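Local coordinates for protein UDP-D-quinovosamine 4-dehydrogenase (Vibrio fischeri, PDB 3NKL) that probably serves as an oxidoreductase and lyase in UDP-amino-sugar metabolism, this chain being the part of the longer protein that holds a Rossmann-like, CoA-binding-type domain, at residues V7-A12 / F29-F34; I66-L71 / H92-T97. All blocks are in the same frame, centred on the assembly; numbering follows the deposited sequence.

Contact 1. Residues V7-A12 / F29-F34; sequences VLIYGA and FHPIAF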
loop_
_atom_site.group_PDB
_atom_site.type_symbol
_atom_site.label_atom_id
_atom_site.label_comp_id
_atom_site.label_asym_id
_atom_site.label_seq_id
_atom_site.Cartn_x
_atom_site.Cartn_y
_atom_site.Cartn_z
ATOM N N VAL B 7 -13.574 -12.793 8.468
ATOM C CA VAL B 7 -13.517 -11.375 8.080
ATOM C C VAL B 7 -13.055 -11.218 6.649
ATOM O O VAL B 7 -12.435 -12.122 6.084
ATOM C CB VAL B 7 -12.493 -10.587 8.920
ATOM C CG1 VAL B 7 -12.777 -10.727 10.416
ATOM C CG2 VAL B 7 -11.098 -11.067 8.601
ATOM N N LEU B 8 -13.329 -10.052 6.066
ATOM C CA LEU B 8 -12.612 -9.622 4.885
ATOM C C LEU B 8 -11.574 -8.597 5.312
ATOM O O LEU B 8 -11.788 -7.843 6.277
ATOM C CB LEU B 8 -13.537 -8.955 3.865
ATOM C CG LEU B 8 -14.731 -9.766 3.356
ATOM C CD1 LEU B 8 -15.601 -8.880 2.480
ATOM C CD2 LEU B 8 -14.227 -10.975 2.573
ATOM N N ILE B 9 -10.466 -8.554 4.582
ATOM C CA ILE B 9 -9.462 -7.506 4.798
ATOM C C ILE B 9 -9.500 -6.570 3.611
ATOM O O ILE B 9 -9.324 -6.996 2.465
ATOM C CB ILE B 9 -8.044 -8.081 4.928
ATOM C CG1 ILE B 9 -7.949 -8.947 6.191
ATOM C CG2 ILE B 9 -6.983 -6.942 4.898
ATOM C CD1 ILE B 9 -6.610 -9.634 6.362
ATOM N N TYR B 10 -9.772 -5.293 3.881
ATOM C CA TYR B 10 -9.804 -4.293 2.833
ATOM C C TYR B 10 -8.380 -3.757 2.722
ATOM O O TYR B 10 -7.893 -3.113 3.642
ATOM C CB TYR B 10 -10.766 -3.161 3.217
ATOM C CG TYR B 10 -11.400 -2.433 2.056
ATOM C CD1 TYR B 10 -10.631 -1.679 1.167
ATOM C CD2 TYR B 10 -12.774 -2.496 1.845
ATOM C CE1 TYR B 10 -11.212 -1.007 0.105
ATOM C CE2 TYR B 10 -13.366 -1.818 0.785
ATOM C CZ TYR B 10 -12.586 -1.094 -0.080
ATOM O OH TYR B 10 -13.194 -0.435 -1.118
ATOM N N GLY B 11 -7.726 -4.031 1.592
ATOM C CA GLY B 11 -6.364 -3.580 1.328
ATOM C C GLY B 11 -5.503 -4.811 1.096
ATOM O O GLY B 11 -5.204 -5.539 2.040
ATOM N N ALA B 12 -5.126 -5.053 -0.159
ATOM C CA ALA B 12 -4.294 -6.205 -0.501
ATOM C C ALA B 12 -2.863 -5.813 -0.865
ATOM O O ALA B 12 -2.227 -6.453 -1.710
ATOM C CB ALA B 12 -4.934 -7.023 -1.638
ATOM N N PHE B 29 -9.444 -14.146 14.319
ATOM C CA PHE B 29 -10.084 -13.874 13.036
ATOM C C PHE B 29 -9.533 -14.792 11.945
ATOM O O PHE B 29 -8.364 -15.177 11.974
ATOM C CB PHE B 29 -9.848 -12.426 12.605
ATOM C CG PHE B 29 -10.484 -11.393 13.495
ATOM C CD1 PHE B 29 -11.856 -11.237 13.535
ATOM C CD2 PHE B 29 -9.696 -10.539 14.256
ATOM C CE1 PHE B 29 -12.443 -10.272 14.336
ATOM C CE2 PHE B 29 -10.273 -9.563 15.051
ATOM C CZ PHE B 29 -11.646 -9.425 15.090
ATOM N N HIS B 30 -10.367 -15.115 10.965
ATOM C CA HIS B 30 -9.888 -15.813 9.789
ATOM C C HIS B 30 -10.169 -14.995 8.533
ATOM O O HIS B 30 -11.333 -14.766 8.175
ATOM C CB HIS B 30 -10.528 -17.199 9.679
ATOM C CG HIS B 30 -10.248 -17.882 8.377
ATOM N ND1 HIS B 30 -8.987 -18.303 8.015
ATOM C CD2 HIS B 30 -11.064 -18.205 7.345
ATOM C CE1 HIS B 30 -9.036 -18.856 6.816
ATOM N NE2 HIS B 30 -10.285 -18.811 6.387
ATOM N N PRO B 31 -9.108 -14.536 7.855
ATOM C CA PRO B 31 -9.375 -13.733 6.663
ATOM C C PRO B 31 -9.856 -14.636 5.527
ATOM O O PRO B 31 -9.147 -15.556 5.138
ATOM C CB PRO B 31 -8.006 -13.098 6.347
ATOM C CG PRO B 31 -7.007 -14.001 6.968
ATOM C CD PRO B 31 -7.665 -14.702 8.122
ATOM N N ILE B 32 -11.062 -14.383 5.030
ATOM C CA ILE B 32 -11.659 -15.180 3.959
ATOM C C ILE B 32 -11.151 -14.768 2.587
ATOM O O ILE B 32 -10.929 -15.607 1.709
ATOM C CB ILE B 32 -13.189 -14.992 3.956
ATOM C CG1 ILE B 32 -13.781 -15.536 5.254
ATOM C CG2 ILE B 32 -13.812 -15.658 2.746
ATOM C CD1 ILE B 32 -13.402 -16.950 5.533
ATOM N N ALA B 33 -10.986 -13.463 2.409
ATOM C CA ALA B 33 -10.591 -12.885 1.126
ATOM C C ALA B 33 -10.154 -11.463 1.388
ATOM O O ALA B 33 -10.434 -10.924 2.473
ATOM C CB ALA B 33 -11.768 -12.890 0.167
ATOM N N PHE B 34 -9.481 -10.861 0.403
ATOM C CA PHE B 34 -9.142 -9.451 0.420
ATOM C C PHE B 34 -10.094 -8.677 -0.473
ATOM O O PHE B 34 -10.593 -9.201 -1.464
ATOM C CB PHE B 34 -7.728 -9.212 -0.154
ATOM C CG PHE B 34 -6.619 -9.734 0.704
ATOM C CD1 PHE B 34 -6.037 -10.963 0.437
ATOM C CD2 PHE B 34 -6.138 -8.984 1.770
ATOM C CE1 PHE B 34 -4.996 -11.432 1.220
ATOM C CE2 PHE B 34 -5.100 -9.447 2.561
ATOM C CZ PHE B 34 -4.526 -10.664 2.287
#

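Contact 2. Residues I66-L71 / H92-T97; sequences ISTVLL and HVEVLT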
loop_
_atom_site.group_PDB
_atom_site.type_symbol
_atom_site.label_atom_id
_atom_site.label_comp_id
_atom_site.label_asym_id
_atom_site.label_seq_id
_atom_site.Cartn_x
_atom_site.Cartn_y
_atom_site.Cartn_z
ATOM N N ILE B 66 -20.180 -12.801 6.842
ATOM C CA ILE B 66 -19.161 -11.935 7.433
ATOM C C ILE B 66 -19.816 -10.750 8.148
ATOM O O ILE B 66 -20.648 -10.066 7.577
ATOM C CB ILE B 66 -18.170 -11.449 6.347
ATOM C CG1 ILE B 66 -17.205 -12.592 5.989
ATOM C CG2 ILE B 66 -17.379 -10.221 6.848
ATOM C CD1 ILE B 66 -16.684 -12.543 4.600
ATOM N N SER B 67 -19.460 -10.502 9.403
ATOM C CA SER B 67 -20.044 -9.351 10.077
ATOM C C SER B 67 -18.990 -8.357 10.540
ATOM O O SER B 67 -19.303 -7.439 11.269
ATOM C CB SER B 67 -20.911 -9.787 11.264
ATOM O OG SER B 67 -20.144 -10.510 12.194
ATOM N N THR B 68 -17.749 -8.563 10.117
ATOM C CA THR B 68 -16.630 -7.686 10.496
ATOM C C THR B 68 -15.682 -7.547 9.317
ATOM O O THR B 68 -15.306 -8.549 8.706
ATOM C CB THR B 68 -15.854 -8.263 11.700
ATOM O OG1 THR B 68 -16.709 -8.297 12.842
ATOM C CG2 THR B 68 -14.644 -7.420 12.032
ATOM N N VAL B 69 -15.302 -6.306 8.995
ATOM C CA VAL B 69 -14.339 -6.054 7.937
ATOM C C VAL B 69 -13.189 -5.252 8.531
ATOM O O VAL B 69 -13.410 -4.311 9.293
ATOM C CB VAL B 69 -14.997 -5.334 6.728
ATOM C CG1 VAL B 69 -13.933 -4.840 5.729
ATOM C CG2 VAL B 69 -16.020 -6.279 6.048
ATOM N N LEU B 70 -11.963 -5.662 8.224
ATOM C CA LEU B 70 -10.770 -5.020 8.768
ATOM C C LEU B 70 -10.097 -4.157 7.706
ATOM O O LEU B 70 -9.815 -4.626 6.606
ATOM C CB LEU B 70 -9.784 -6.087 9.248
ATOM C CG LEU B 70 -10.338 -7.174 10.178
ATOM C CD1 LEU B 70 -9.176 -8.067 10.617
ATOM C CD2 LEU B 70 -11.028 -6.561 11.370
ATOM N N LEU B 71 -9.807 -2.908 8.041
ATOM C CA LEU B 71 -9.175 -2.000 7.079
ATOM C C LEU B 71 -7.664 -2.034 7.228
ATOM O O LEU B 71 -7.142 -1.807 8.316
ATOM C CB LEU B 71 -9.648 -0.569 7.290
ATOM C CG LEU B 71 -11.157 -0.339 7.161
ATOM C CD1 LEU B 71 -11.452 1.134 7.321
ATOM C CD2 LEU B 71 -11.667 -0.825 5.818
ATOM N N HIS B 92 -23.923 -3.108 6.976
ATOM C CA HIS B 92 -24.175 -3.653 8.312
ATOM C C HIS B 92 -23.072 -4.614 8.730
ATOM O O HIS B 92 -23.343 -5.729 9.160
ATOM C CB HIS B 92 -25.551 -4.349 8.383
ATOM C CG HIS B 92 -26.710 -3.398 8.465
ATOM N ND1 HIS B 92 -28.023 -3.814 8.388
ATOM C CD2 HIS B 92 -26.750 -2.049 8.618
ATOM C CE1 HIS B 92 -28.823 -2.764 8.491
ATOM N NE2 HIS B 92 -28.073 -1.686 8.644
ATOM N N VAL B 93 -21.822 -4.179 8.595
ATOM C CA VAL B 93 -20.714 -4.874 9.221
ATOM C C VAL B 93 -20.082 -3.911 10.209
ATOM O O VAL B 93 -20.296 -2.717 10.133
ATOM C CB VAL B 93 -19.679 -5.322 8.195
ATOM C CG1 VAL B 93 -20.339 -6.326 7.229
ATOM C CG2 VAL B 93 -19.101 -4.112 7.398
ATOM N N GLU B 94 -19.353 -4.459 11.162
ATOM C CA GLU B 94 -18.539 -3.694 12.074
ATOM C C GLU B 94 -17.238 -3.418 11.325
ATOM O O GLU B 94 -16.791 -4.246 10.503
ATOM C CB GLU B 94 -18.250 -4.583 13.278
ATOM C CG GLU B 94 -17.297 -4.004 14.252
ATOM C CD GLU B 94 -17.173 -4.866 15.494
ATOM O OE1 GLU B 94 -17.120 -4.283 16.593
ATOM O OE2 GLU B 94 -17.140 -6.113 15.363
ATOM N N VAL B 95 -16.628 -2.265 11.567
ATOM C CA VAL B 95 -15.415 -1.910 10.808
ATOM C C VAL B 95 -14.282 -1.599 11.782
ATOM O O VAL B 95 -14.444 -0.737 12.662
ATOM C CB VAL B 95 -15.664 -0.708 9.866
ATOM C CG1 VAL B 95 -14.387 -0.347 9.120
ATOM C CG2 VAL B 95 -16.779 -1.025 8.866
ATOM N N LEU B 96 -13.162 -2.319 11.647
ATOM C CA LEU B 96 -11.997 -2.102 12.506
ATOM C C LEU B 96 -10.848 -1.728 11.602
ATOM O O LEU B 96 -10.854 -2.071 10.427
ATOM C CB LEU B 96 -11.602 -3.363 13.275
ATOM C CG LEU B 96 -12.721 -4.149 13.956
ATOM C CD1 LEU B 96 -12.151 -5.400 14.658
ATOM C CD2 LEU B 96 -13.385 -3.239 14.952
ATOM N N THR B 97 -9.859 -1.029 12.151
ATOM C CA THR B 97 -8.732 -0.568 11.338
ATOM C C THR B 97 -7.390 -0.787 12.024
ATOM O O THR B 97 -7.282 -0.681 13.254
ATOM C CB THR B 97 -8.851 0.947 10.974
ATOM O OG1 THR B 97 -7.709 1.351 10.191
ATOM C CG2 THR B 97 -8.911 1.812 12.224
#

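Contact 1. Residues V7-A12 / F29-F34
Val-7 to Tyr-10 runs parallel in sense to Phe-29 to Phe-34, but the two strand axes are twisted 57° apart, and backbone hydrogen bonds join them from Val-7 N to His-30 O, from Ile-9 N to Ala-33 O and, the shortest at 2.8 Å, from Ile-32 N to Val-7 O. Val-7 is thus gripped through both its N and its O, by the residues before and after Pro-31, whose ring nitrogen has no hydrogen to give. The side chains of Val-7, Ile-9, Pro-31 and Phe-34 share one face of the sheet. There Ile-9 lies alongside both Pro-31 and Phe-34: its CD1 reaches Pro-31 CB at 3.7 Å, while CB and CG2 rest obliquely on the ring of Phe-34, CB at 3.8 Å from CD2. With CG1 turned beside the backbone N (chi1 -65°), the longer branch of Ile-9 is carried back to the proline. At the other end of the Phe-34 side chain, Ala-12 CB packs on Phe-34 CB at 3.8 Å. The side chains of Val-7 and Phe-29 meet nearly at right angles, Val-7 CG1 being 3.3 Å from Phe-29 CD1, a tight apolar contact. On the reverse face Leu-8 CD2 meets Ala-33 CB at 3.9 Å. Gly-11 opens a stretch consistent with the glycine-rich turn of a Rossmann-type fold. Helix 14-25 covers the first face, with Ala-20 and Leu-23 on Ile-9, and links the two strands as a beta-alpha-beta unit; strand 49-52 flanks Phe-34 through Ile-49 and Ile-51, and strand 68-71 lies along the other edge of strand 5-10.

Contact 2. Residues I66-L71 / H92-T97
Leu-70 runs alongside Leu-96, both side chains heading in one direction, and its CD2 packs on Leu-96 CD1 at 3.7 Å and almost as closely on CB. The same Leu-96 CD1 also borders Thr-68 CG2, so three residues form an apolar row on one face of the sheet. At the end of that row Thr-68 and Glu-94 lie alongside each other. Glu-94, with CG anti to its backbone N (chi1 174°) and an extended chain, brings OE2 to within 3.4 Å of Thr-68 OG1, a long, weak contact at best. Glu-94 OE1 sits close to the carboxylate of Glu-116, which would probably raise the affinity of one of the pair for a proton. Val-69, Leu-71, Val-95 and Thr-97 are on the opposite face: Leu-71 CD1 packs on Val-95 CG1 at 3.7 Å, and Val-69 CG2 meets Val-93 CG2 at 4.0 Å. Thr-97 OG1, which approaches Leu-71 CB, is held by Lys-81 NZ of helix 78-89. Between the two faces four backbone hydrogen bonds join the parallel strands, whose axes are 24° apart. Leu-71 N to Leu-96 O is the shortest at 2.7 Å, in the carbonyl plane; at the other end Glu-94 N reaches Ser-67 O (3.0 Å) from above the carbonyl plane, 37° out of it. Between them, Val-69 uses both its N and its O, bonding to Glu-94 O and Leu-96 N. Helix 78-89 covers Leu-71 with Ile-84, Ile-85 and Leu-88 and connects the two strands, the beta-alpha-beta crossover repeated in Rossmann-type folds.

From the N terminus the chain enters strand 5-10, passes through helix 14-25 and re-enters the sheet in the parallel strand 29-35, where contact 1 closes its first loop. After strands 45-46 and 49-52 and helix 57-64 it reaches strand 68-71; helix 78-89 then leads to strand 94-97, and contact 2 closes a second loop. The two loops follow in series, neither crossing nor enclosing the other. They meet at the middle of the sheet, where strand 5-10 adjoins strand 68-71: probable hydrogen bonds run from Tyr-10 N to Leu-70 O (2.8 Å) and between Leu-8 O and Leu-70 N (2.9 Å), uniting both beta-alpha-beta units in one sheet.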